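Local coordinates for flavin-dependent monooxygenase, oxygenase subunit HsaA (Rhodococcus sp., PDB 2RFQ), which hydroxylates the steroid catabolite 3-HSA to the catechol 3,4-DHSA during cholesterol breakdown, using reduced FMN and molecular oxygen, at residues Lys339-Ser344 with Arg357-Ala362. Numbering follows the deposited sequence.
Sequences KLFESS and RFWRDA
In the C-terminal helical domain of the acyl-CoA dehydrogenase type, Phe-341 and Trp-359 pair where helix 316-344 packs against the following helix 354-365. The two rings form an offset stack. The Phe-341 ring and the six-membered ring of Trp-359 have centroids 4.1 Å apart, with planes tilted by 24°. Phe-341 CE2 lies over the centre of that six-membered ring, 3.5 Å from Trp-359 CD2. Phe-341 CD2 sits 3.5 Å from Trp-359 CE2, so the CD2-CE2 bond of the phenyl ring passes across the bond shared by the two indole rings. Phe-341 CZ lies over the benzo ring, 3.8 Å from Trp-359 CE3. Both side chains hold CG opposite the backbone N (chi1 175° in Phe-341, 178° in Trp-359), which turns each ring toward the other helix. No hydrogen bond crosses here; the buried contact is apolar. Trp-359 also stacks on Trp-359 of the second subunit, and Phe-341 packs on His-363 of that subunit. With an alanine in place of the tryptophan, Phe-341 would probably lose its stacking partner and a gap would open at the subunit interface. This is interhelical aromatic stacking in a helical bundle, continued across a subunit interface of the homotetramer.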
loop_
_atom_site.group_PDB
_atom_site.type_symbol
_atom_site.label_atom_id
_atom_site.label_comp_id
_atom_site.label_asym_id
_atom_site.label_seq_id
_atom_site.Cartn_x
_atom_site.Cartn_y
_atom_site.Cartn_z
ATOM N N LYS A 339 -4.196 1.247 11.009
ATOM C CA LYS A 339 -3.138 0.335 11.420
ATOM C C LYS A 339 -3.293 0.003 12.897
ATOM O O LYS A 339 -3.166 -1.165 13.287
ATOM C CB LYS A 339 -1.738 0.937 11.186
ATOM C CG LYS A 339 -1.317 1.074 9.747
ATOM C CD LYS A 339 0.113 1.666 9.685
ATOM C CE LYS A 339 0.624 1.794 8.249
ATOM N NZ LYS A 339 -0.292 2.605 7.347
ATOM N N LEU A 340 -3.562 1.026 13.713
ATOM C CA LEU A 340 -3.625 0.828 15.175
ATOM C C LEU A 340 -4.858 0.002 15.548
ATOM O O LEU A 340 -4.775 -0.934 16.377
ATOM C CB LEU A 340 -3.639 2.161 15.931
ATOM C CG LEU A 340 -2.404 3.026 15.661
ATOM C CD1 LEU A 340 -2.570 4.443 16.229
ATOM C CD2 LEU A 340 -1.188 2.358 16.253
ATOM N N PHE A 341 -5.992 0.338 14.939
ATOM C CA PHE A 341 -7.243 -0.359 15.240
ATOM C C PHE A 341 -7.100 -1.836 14.848
ATOM O O PHE A 341 -7.472 -2.744 15.614
ATOM C CB PHE A 341 -8.384 0.343 14.481
ATOM C CG PHE A 341 -9.723 -0.329 14.607
ATOM C CD1 PHE A 341 -10.328 -0.489 15.838
ATOM C CD2 PHE A 341 -10.375 -0.807 13.469
ATOM C CE1 PHE A 341 -11.594 -1.111 15.944
ATOM C CE2 PHE A 341 -11.641 -1.429 13.568
ATOM C CZ PHE A 341 -12.237 -1.587 14.817
ATOM N N GLU A 342 -6.536 -2.084 13.668
ATOM C CA GLU A 342 -6.300 -3.461 13.197
ATOM C C GLU A 342 -5.364 -4.211 14.166
ATOM O O GLU A 342 -5.613 -5.348 14.533
ATOM C CB GLU A 342 -5.713 -3.494 11.792
ATOM C CG GLU A 342 -5.534 -4.943 11.249
ATOM C CD GLU A 342 -4.828 -5.012 9.879
ATOM O OE1 GLU A 342 -4.189 -4.026 9.458
ATOM O OE2 GLU A 342 -4.877 -6.073 9.235
ATOM N N SER A 343 -4.266 -3.569 14.544
ATOM C CA SER A 343 -3.315 -4.209 15.482
ATOM C C SER A 343 -3.951 -4.568 16.835
ATOM O O SER A 343 -3.704 -5.642 17.411
ATOM C CB SER A 343 -2.142 -3.265 15.716
ATOM O OG SER A 343 -1.132 -3.919 16.468
ATOM N N SER A 344 -4.774 -3.663 17.344
ATOM C CA SER A 344 -5.400 -3.856 18.645
ATOM C C SER A 344 -6.296 -5.102 18.682
ATOM O O SER A 344 -6.379 -5.783 19.703
ATOM C CB SER A 344 -6.176 -2.607 19.022
ATOM O OG SER A 344 -6.695 -2.749 20.317
ATOM N N ARG A 357 -13.886 4.454 18.390
ATOM C CA ARG A 357 -14.539 5.761 18.172
ATOM C C ARG A 357 -13.695 6.673 17.284
ATOM O O ARG A 357 -14.224 7.277 16.350
ATOM C CB ARG A 357 -14.856 6.446 19.502
ATOM C CG ARG A 357 -15.878 7.567 19.328
ATOM C CD ARG A 357 -16.063 8.319 20.616
ATOM N NE ARG A 357 -16.626 7.454 21.646
ATOM C CZ ARG A 357 -15.974 7.031 22.724
ATOM N NH1 ARG A 357 -14.719 7.407 22.946
ATOM N NH2 ARG A 357 -16.599 6.244 23.599
ATOM N N PHE A 358 -12.391 6.803 17.578
ATOM C CA PHE A 358 -11.519 7.610 16.722
ATOM C C PHE A 358 -11.529 7.071 15.303
ATOM O O PHE A 358 -11.484 7.837 14.340
ATOM C CB PHE A 358 -10.099 7.576 17.263
ATOM C CG PHE A 358 -9.885 8.438 18.503
ATOM C CD1 PHE A 358 -10.155 9.822 18.484
ATOM C CD2 PHE A 358 -9.352 7.869 19.664
ATOM C CE1 PHE A 358 -9.906 10.614 19.621
ATOM C CE2 PHE A 358 -9.124 8.641 20.817
ATOM C CZ PHE A 358 -9.385 10.027 20.784
ATOM N N TRP A 359 -11.597 5.741 15.185
ATOM C CA TRP A 359 -11.623 5.069 13.871
ATOM C C TRP A 359 -12.864 5.488 13.086
ATOM O O TRP A 359 -12.750 5.983 11.967
ATOM C CB TRP A 359 -11.540 3.536 14.095
ATOM C CG TRP A 359 -11.596 2.685 12.865
ATOM C CD1 TRP A 359 -10.677 2.619 11.837
ATOM C CD2 TRP A 359 -12.643 1.780 12.532
ATOM N NE1 TRP A 359 -11.100 1.705 10.881
ATOM C CE2 TRP A 359 -12.301 1.178 11.284
ATOM C CE3 TRP A 359 -13.837 1.412 13.166
ATOM C CZ2 TRP A 359 -13.115 0.198 10.676
ATOM C CZ3 TRP A 359 -14.655 0.440 12.551
ATOM C CH2 TRP A 359 -14.298 -0.128 11.323
ATOM N N ARG A 360 -14.048 5.333 13.684
ATOM C CA ARG A 360 -15.279 5.737 12.987
ATOM C C ARG A 360 -15.315 7.223 12.721
ATOM O O ARG A 360 -15.722 7.675 11.632
ATOM C CB ARG A 360 -16.495 5.327 13.802
ATOM C CG ARG A 360 -16.704 3.794 13.770
ATOM C CD ARG A 360 -17.945 3.394 14.578
ATOM N NE ARG A 360 -17.772 3.613 16.020
ATOM C CZ ARG A 360 -18.282 4.631 16.715
ATOM N NH1 ARG A 360 -19.011 5.582 16.121
ATOM N NH2 ARG A 360 -18.051 4.715 18.016
ATOM N N ASP A 361 -14.870 7.990 13.715
ATOM C CA ASP A 361 -14.859 9.458 13.592
ATOM C C ASP A 361 -13.984 9.960 12.427
ATOM O O ASP A 361 -14.394 10.863 11.677
ATOM C CB ASP A 361 -14.397 10.081 14.908
ATOM C CG ASP A 361 -15.469 10.047 15.998
ATOM O OD1 ASP A 361 -16.628 9.647 15.751
ATOM O OD2 ASP A 361 -15.134 10.397 17.160
ATOM N N ALA A 362 -12.780 9.394 12.308
ATOM C CA ALA A 362 -11.839 9.804 11.235
ATOM C C ALA A 362 -12.412 9.428 9.882
ATOM O O ALA A 362 -12.357 10.215 8.930
ATOM C CB ALA A 362 -10.449 9.173 11.451
#